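Alpha-2,3-sialyltransferase (Campylobacter jejuni, PDB 2P2V) probably transfers sialic acid from CMP-N-acetylneuraminic acid to a sugar acceptor in alpha-2,3 linkage, this chain holding the glycosyltransferase part of a longer membrane protein. Local coordinates at residues Y57-P70 with N87-F99. Numbering follows the deposited sequence.
With CSF (cytidine-5'-monophosphate-3-fluoro-N-acetyl-neuraminic acid), chain O; EDO (1,2-ethanediol), chain D.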
loop_
_atom_site.group_PDB
_atom_site.type_symbol
_atom_site.label_atom_id
_atom_site.label_comp_id
_atom_site.label_asym_id
_atom_site.label_seq_id
_atom_site.Cartn_x
_atom_site.Cartn_y
_atom_site.Cartn_z
ATOM N N TYR A 57 40.181 -0.067 -19.972
ATOM C CA TYR A 57 38.933 -0.770 -20.094
ATOM C C TYR A 57 39.149 -2.271 -19.975
ATOM O O TYR A 57 39.010 -2.983 -20.979
ATOM C CB TYR A 57 38.257 -0.440 -21.411
ATOM C CG TYR A 57 37.688 0.967 -21.456
ATOM C CD1 TYR A 57 36.549 1.314 -20.687
ATOM C CD2 TYR A 57 38.278 1.954 -22.254
ATOM C CE1 TYR A 57 36.018 2.589 -20.730
ATOM C CE2 TYR A 57 37.761 3.251 -22.292
ATOM C CZ TYR A 57 36.626 3.550 -21.531
ATOM O OH TYR A 57 36.102 4.801 -21.581
ATOM N N TYR A 58 39.411 -2.748 -18.755
ATOM C CA TYR A 58 39.709 -4.199 -18.549
ATOM C C TYR A 58 38.642 -5.174 -19.021
ATOM O O TYR A 58 38.950 -6.338 -19.319
ATOM C CB TYR A 58 40.164 -4.505 -17.136
ATOM C CG TYR A 58 41.430 -3.757 -16.761
ATOM C CD1 TYR A 58 42.697 -4.162 -17.267
ATOM C CD2 TYR A 58 41.384 -2.642 -15.917
ATOM C CE1 TYR A 58 43.881 -3.453 -16.928
ATOM C CE2 TYR A 58 42.561 -1.942 -15.567
ATOM C CZ TYR A 58 43.803 -2.360 -16.080
ATOM O OH TYR A 58 44.940 -1.661 -15.734
ATOM N N LEU A 59 37.382 -4.729 -19.090
ATOM C CA LEU A 59 36.320 -5.572 -19.630
ATOM C C LEU A 59 35.506 -4.869 -20.724
ATOM O O LEU A 59 34.376 -5.243 -21.013
ATOM C CB LEU A 59 35.430 -6.079 -18.491
ATOM C CG LEU A 59 35.992 -7.283 -17.745
ATOM C CD1 LEU A 59 35.061 -7.639 -16.604
ATOM C CD2 LEU A 59 36.116 -8.487 -18.713
ATOM N N GLY A 60 36.103 -3.862 -21.359
ATOM C CA GLY A 60 35.463 -3.168 -22.462
ATOM C C GLY A 60 34.553 -2.059 -21.934
ATOM O O GLY A 60 34.553 -1.755 -20.733
ATOM N N LYS A 61 33.791 -1.466 -22.848
ATOM C CA LYS A 61 33.028 -0.248 -22.565
ATOM C C LYS A 61 31.552 -0.529 -22.320
ATOM O O LYS A 61 30.831 0.350 -21.813
ATOM C CB LYS A 61 33.162 0.731 -23.741
ATOM C CG LYS A 61 34.558 1.340 -23.952
ATOM C CD LYS A 61 34.518 2.381 -25.091
ATOM C CE LYS A 61 33.790 3.676 -24.640
ATOM N NZ LYS A 61 33.451 4.696 -25.712
ATOM N N LYS A 62 31.087 -1.726 -22.733
ATOM C CA LYS A 62 29.675 -2.102 -22.654
ATOM C C LYS A 62 29.371 -2.891 -21.380
ATOM O O LYS A 62 29.810 -4.038 -21.225
ATOM C CB LYS A 62 29.216 -2.857 -23.906
ATOM C CG LYS A 62 29.706 -2.150 -25.183
ATOM C CD LYS A 62 28.924 -2.558 -26.406
ATOM C CE LYS A 62 29.278 -1.632 -27.557
ATOM N NZ LYS A 62 28.701 -2.077 -28.889
ATOM N N ILE A 63 28.707 -2.216 -20.425
ATOM C CA ILE A 63 28.257 -2.844 -19.191
ATOM C C ILE A 63 26.748 -3.162 -19.237
ATOM O O ILE A 63 25.904 -2.273 -19.513
ATOM C CB ILE A 63 28.651 -1.981 -17.919
ATOM C CG1 ILE A 63 30.157 -1.742 -17.862
ATOM C CG2 ILE A 63 28.223 -2.754 -16.693
ATOM C CD1 ILE A 63 30.589 -0.560 -16.934
ATOM N N LYS A 64 26.379 -4.427 -19.032
ATOM C CA LYS A 64 25.000 -4.786 -19.001
ATOM C C LYS A 64 24.309 -4.247 -17.733
ATOM O O LYS A 64 23.201 -3.733 -17.815
ATOM C CB LYS A 64 24.798 -6.326 -19.095
ATOM C CG LYS A 64 23.340 -6.763 -19.207
ATOM C CD LYS A 64 22.667 -6.426 -20.575
ATOM C CE LYS A 64 21.370 -7.210 -20.764
ATOM N NZ LYS A 64 20.783 -6.942 -22.112
ATOM N N ALA A 65 24.940 -4.353 -16.577
ATOM C CA ALA A 65 24.310 -3.714 -15.403
ATOM C C ALA A 65 25.434 -3.278 -14.505
ATOM O O ALA A 65 26.425 -3.973 -14.367
ATOM C CB ALA A 65 23.451 -4.637 -14.645
ATOM N N VAL A 66 25.213 -2.169 -13.800
ATOM C CA VAL A 66 26.116 -1.809 -12.739
ATOM C C VAL A 66 25.385 -1.896 -11.436
ATOM O O VAL A 66 24.152 -1.766 -11.403
ATOM C CB VAL A 66 26.653 -0.314 -12.865
ATOM C CG1 VAL A 66 27.601 -0.142 -14.102
ATOM C CG2 VAL A 66 25.495 0.686 -12.919
ATOM N N PHE A 67 26.142 -2.031 -10.333
ATOM C CA PHE A 67 25.505 -2.298 -9.041
ATOM C C PHE A 67 26.155 -1.396 -8.035
ATOM O O PHE A 67 27.381 -1.389 -7.928
ATOM C CB PHE A 67 25.734 -3.737 -8.578
ATOM C CG PHE A 67 25.030 -4.753 -9.436
ATOM C CD1 PHE A 67 25.556 -5.062 -10.687
ATOM C CD2 PHE A 67 23.841 -5.325 -9.018
ATOM C CE1 PHE A 67 24.841 -5.980 -11.514
ATOM C CE2 PHE A 67 23.135 -6.217 -9.844
ATOM C CZ PHE A 67 23.649 -6.517 -11.059
ATOM N N PHE A 68 25.327 -0.702 -7.273
ATOM C CA PHE A 68 25.847 0.287 -6.263
ATOM C C PHE A 68 25.137 0.114 -4.927
ATOM O O PHE A 68 23.936 -0.241 -4.847
ATOM C CB PHE A 68 25.557 1.731 -6.756
ATOM C CG PHE A 68 26.209 2.105 -8.079
ATOM C CD1 PHE A 68 27.608 2.001 -8.291
ATOM C CD2 PHE A 68 25.421 2.552 -9.123
ATOM C CE1 PHE A 68 28.170 2.327 -9.531
ATOM C CE2 PHE A 68 25.990 2.938 -10.332
ATOM C CZ PHE A 68 27.396 2.826 -10.524
ATOM N N ASN A 69 25.854 0.439 -3.845
ATOM C CA ASN A 69 25.335 0.305 -2.505
ATOM C C ASN A 69 24.467 1.523 -2.120
ATOM O O ASN A 69 24.662 2.649 -2.625
ATOM C CB ASN A 69 26.526 0.171 -1.493
ATOM C CG ASN A 69 27.267 -1.209 -1.621
ATOM O OD1 ASN A 69 26.710 -2.206 -2.125
ATOM N ND2 ASN A 69 28.510 -1.240 -1.204
ATOM N N PRO A 70 23.481 1.297 -1.270
ATOM C CA PRO A 70 22.487 2.314 -1.003
ATOM C C PRO A 70 23.131 3.555 -0.411
ATOM O O PRO A 70 22.654 4.628 -0.651
ATOM C CB PRO A 70 21.628 1.684 0.071
ATOM C CG PRO A 70 21.733 0.207 -0.188
ATOM C CD PRO A 70 23.159 0.016 -0.600
ATOM N N ASN A 87 30.228 9.462 -22.847
ATOM C CA ASN A 87 30.568 8.272 -23.647
ATOM C C ASN A 87 31.760 7.418 -23.080
ATOM O O ASN A 87 32.519 6.805 -23.850
ATOM C CB ASN A 87 30.809 8.671 -25.142
ATOM C CG ASN A 87 29.604 9.365 -25.790
ATOM O OD1 ASN A 87 28.486 8.850 -25.790
ATOM N ND2 ASN A 87 29.845 10.532 -26.382
ATOM N N GLU A 88 31.953 7.395 -21.757
ATOM C CA GLU A 88 33.002 6.590 -21.170
ATOM C C GLU A 88 32.566 5.139 -21.095
ATOM O O GLU A 88 33.362 4.247 -21.336
ATOM C CB GLU A 88 33.437 7.123 -19.813
ATOM C CG GLU A 88 33.967 8.526 -19.981
ATOM C CD GLU A 88 34.695 9.118 -18.805
ATOM O OE1 GLU A 88 35.177 8.424 -17.910
ATOM O OE2 GLU A 88 34.839 10.348 -18.826
ATOM N N TYR A 89 31.290 4.910 -20.794
ATOM C CA TYR A 89 30.726 3.567 -20.854
ATOM C C TYR A 89 29.325 3.625 -21.369
ATOM O O TYR A 89 28.664 4.674 -21.320
ATOM C CB TYR A 89 30.694 2.922 -19.473
ATOM C CG TYR A 89 32.024 2.706 -18.777
ATOM C CD1 TYR A 89 32.645 1.467 -18.800
ATOM C CD2 TYR A 89 32.614 3.719 -18.008
ATOM C CE1 TYR A 89 33.841 1.232 -18.128
ATOM C CE2 TYR A 89 33.787 3.517 -17.363
ATOM C CZ TYR A 89 34.396 2.257 -17.381
ATOM O OH TYR A 89 35.576 2.068 -16.673
ATOM N N GLU A 90 28.862 2.461 -21.817
ATOM C CA GLU A 90 27.485 2.235 -22.133
ATOM C C GLU A 90 26.990 1.347 -20.992
ATOM O O GLU A 90 27.572 0.276 -20.713
ATOM C CB GLU A 90 27.420 1.464 -23.441
ATOM C CG GLU A 90 26.040 1.231 -23.957
ATOM C CD GLU A 90 26.105 0.376 -25.188
ATOM O OE1 GLU A 90 26.669 0.874 -26.204
ATOM O OE2 GLU A 90 25.651 -0.799 -25.103
ATOM N N ILE A 91 25.933 1.796 -20.325
ATOM C CA ILE A 91 25.411 1.103 -19.130
ATOM C C ILE A 91 23.948 0.884 -19.381
ATOM O O ILE A 91 23.169 1.875 -19.524
ATOM C CB ILE A 91 25.626 1.950 -17.881
ATOM C CG1 ILE A 91 27.125 2.131 -17.646
ATOM C CG2 ILE A 91 24.934 1.270 -16.648
ATOM C CD1 ILE A 91 27.514 3.151 -16.556
ATOM N N LYS A 92 23.544 -0.389 -19.492
ATOM C CA LYS A 92 22.169 -0.699 -19.797
ATOM C C LYS A 92 21.197 -0.722 -18.630
ATOM O O LYS A 92 20.000 -0.540 -18.834
ATOM C CB LYS A 92 22.035 -1.978 -20.635
ATOM C CG LYS A 92 22.653 -1.790 -22.032
ATOM C CD LYS A 92 22.902 -3.156 -22.679
ATOM C CE LYS A 92 23.109 -3.011 -24.178
ATOM N NZ LYS A 92 21.855 -2.489 -24.788
ATOM N N ASN A 93 21.704 -0.927 -17.420
ATOM C CA ASN A 93 20.817 -1.060 -16.272
ATOM C C ASN A 93 21.575 -0.587 -15.060
ATOM O O ASN A 93 22.746 -0.810 -14.955
ATOM C CB ASN A 93 20.496 -2.536 -15.963
ATOM C CG ASN A 93 19.594 -3.181 -17.014
ATOM O OD1 ASN A 93 18.396 -3.125 -16.881
ATOM N ND2 ASN A 93 20.185 -3.833 -18.036
ATOM N N ILE A 94 20.862 -0.059 -14.084
ATOM C CA ILE A 94 21.548 0.393 -12.860
ATOM C C ILE A 94 20.814 -0.166 -11.658
ATOM O O ILE A 94 19.638 0.138 -11.478
ATOM C CB ILE A 94 21.557 1.959 -12.716
ATOM C CG1 ILE A 94 22.318 2.604 -13.865
ATOM C CG2 ILE A 94 22.221 2.297 -11.366
ATOM C CD1 ILE A 94 22.212 4.184 -13.914
ATOM N N PHE A 95 21.462 -1.022 -10.860
ATOM C CA PHE A 95 20.832 -1.594 -9.665
ATOM C C PHE A 95 21.382 -0.972 -8.378
ATOM O O PHE A 95 22.571 -0.666 -8.314
ATOM C CB PHE A 95 21.151 -3.058 -9.488
ATOM C CG PHE A 95 20.454 -3.955 -10.514
ATOM C CD1 PHE A 95 21.022 -4.110 -11.741
ATOM C CD2 PHE A 95 19.278 -4.608 -10.203
ATOM C CE1 PHE A 95 20.394 -4.937 -12.730
ATOM C CE2 PHE A 95 18.636 -5.426 -11.161
ATOM C CZ PHE A 95 19.240 -5.585 -12.412
ATOM N N CYS A 96 20.521 -0.916 -7.372
ATOM C CA CYS A 96 20.949 -0.666 -5.997
ATOM C C CYS A 96 20.971 -1.999 -5.277
ATOM O O CYS A 96 19.935 -2.697 -5.218
ATOM C CB CYS A 96 19.961 0.305 -5.353
ATOM S SG CYS A 96 20.596 0.771 -3.730
ATOM N N SER A 97 22.150 -2.439 -4.861
ATOM C CA SER A 97 22.354 -3.710 -4.157
ATOM C C SER A 97 21.724 -3.701 -2.753
ATOM O O SER A 97 22.288 -3.146 -1.767
ATOM C CB SER A 97 23.836 -4.003 -4.069
ATOM O OG SER A 97 24.490 -3.890 -5.322
ATOM N N THR A 98 20.531 -4.286 -2.656
ATOM C CA THR A 98 19.679 -4.138 -1.499
ATOM C C THR A 98 19.192 -5.487 -0.983
ATOM O O THR A 98 19.084 -6.439 -1.753
ATOM C CB THR A 98 18.419 -3.258 -1.861
ATOM O OG1 THR A 98 17.911 -3.612 -3.172
ATOM C CG2 THR A 98 18.776 -1.720 -1.829
ATOM N N PHE A 99 18.816 -5.551 0.281
ATOM C CA PHE A 99 18.322 -6.778 0.889
ATOM C C PHE A 99 16.897 -6.637 1.407
ATOM O O PHE A 99 16.332 -7.632 1.809
ATOM C CB PHE A 99 19.247 -7.212 2.060
ATOM C CG PHE A 99 20.654 -7.532 1.620
ATOM C CD1 PHE A 99 21.672 -6.593 1.785
ATOM C CD2 PHE A 99 20.934 -8.731 0.928
ATOM C CE1 PHE A 99 22.970 -6.831 1.334
ATOM C CE2 PHE A 99 22.245 -9.006 0.492
ATOM C CZ PHE A 99 23.272 -8.027 0.697
HETATM C C5A CSF O . 33.097 -1.867 1.159
HETATM C C4A CSF O . 33.619 -3.295 1.060
HETATM C C2A CSF O . 32.220 -3.679 -1.053
HETATM O O6A CSF O . 31.879 -2.279 -0.944
HETATM C C6A CSF O . 32.789 -1.374 -0.267
HETATM C C3A CSF O . 32.629 -4.208 0.321
HETATM O O4A CSF O . 33.776 -3.820 2.370
HETATM N N5A CSF O . 34.189 -1.061 1.746
HETATM C C7A CSF O . 32.132 0.001 -0.269
HETATM C C8A CSF O . 31.808 0.444 -1.692
HETATM C C9A CSF O . 31.048 1.786 -1.717
HETATM O O9A CSF O . 30.844 2.260 -3.069
HETATM O O8A CSF O . 33.051 0.482 -2.461
HETATM O O7A CSF O . 30.966 -0.044 0.573
HETATM C C1A CSF O . 30.984 -4.478 -1.440
HETATM O OBA CSF O . 31.065 -5.734 -1.321
HETATM O OAA CSF O . 29.967 -3.860 -1.858
HETATM O O1A CSF O . 33.201 -4.021 -2.060
HETATM O O2A CSF O . 35.510 -3.135 -1.968
HETATM N N1 CSF O . 36.852 -7.449 -4.106
HETATM C C2 CSF O . 37.617 -8.541 -3.594
HETATM N N3 CSF O . 38.884 -8.341 -3.125
HETATM C C4 CSF O . 39.428 -7.103 -3.168
HETATM C C5 CSF O . 38.695 -6.020 -3.671
HETATM C C6 CSF O . 37.400 -6.218 -4.142
HETATM C "C3'" CSF O . 33.581 -6.750 -3.581
HETATM C "C2'" CSF O . 34.436 -8.002 -3.572
HETATM C "C1'" CSF O . 35.489 -7.684 -4.633
HETATM O "O4'" CSF O . 35.040 -6.558 -5.419
HETATM C "C4'" CSF O . 33.757 -6.130 -4.962
HETATM P PA CSF O . 34.286 -3.099 -2.850
HETATM O "O5'" CSF O . 34.645 -4.000 -4.156
HETATM C "C5'" CSF O . 33.646 -4.607 -4.973
HETATM O "O3'" CSF O . 32.207 -7.078 -3.407
HETATM O "O2'" CSF O . 33.641 -9.153 -3.969
HETATM N N4 CSF O . 40.699 -6.884 -2.713
HETATM O O2 CSF O . 37.092 -9.688 -3.544
HETATM O O3A CSF O . 33.718 -1.819 -3.392
HETATM C C10 CSF O . 33.842 -0.029 2.536
HETATM O O10 CSF O . 32.667 0.286 2.774
HETATM C C11 CSF O . 34.999 0.755 3.113
HETATM F F3A CSF O . 31.474 -4.342 1.059
HETATM C C1 EDO D . 26.059 -5.267 -1.533
HETATM O O1 EDO D . 25.824 -4.394 -0.406
HETATM C C2 EDO D . 26.428 -6.636 -0.993
HETATM O O2 EDO D . 26.836 -6.512 0.379
HETATM O O HOH W 1 26.044 -1.802 -22.621
HETATM O O HOH W 2 27.018 -2.936 -4.878
#
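Asn69 OD1 accepts two bonds, from water 2 and from O1 of a bound 1,2-ethanediol, each 2.9 Å long; the same water accepts a bond from Ser97 OG, so it bridges the two chains just past the C-terminal ends of their strands. The other side of the Asn69 amide serves the sialyl donor analogue: ND2 gives a nearly straight bond to OAA of its carboxylate (3.1 Å) and a weak one to O7A. The strands pair in parallel at 62-63 with 90-91 and at 66-68 with 94-96, where Phe95 N bonds Val66 O and Phe68 N bonds Phe95 O. In the break between, Asn93 ND2 reaches Lys64 O in the amide plane (3.0 Å); it also bonds Glu10. On the sheet face that carries Lys62, the Phe67 and Phe95 rings are near parallel (4°) but barely overlap, CD1 of Phe95 lying over one face of Phe67, 3.5 Å from CE2. Val66 CG2 on the reverse face touches Ile91 and Ile94. At the strand starts, Tyr57 puts its edge to the face of Tyr89 in a T-shaped stack (76°), while its OH meets a lone pair of Glu88 O at 2.8 Å. Lys61 lays CG over the Tyr57 ring, and a bend at chi3 swings NZ to Asn87 O. Helix 73-85, the beta-alpha-beta crossover between the strands, packs on Phe68 and Cys96; helix 150-161 covers Phe67, and strand 44-48 continues the sheet beyond 62-68.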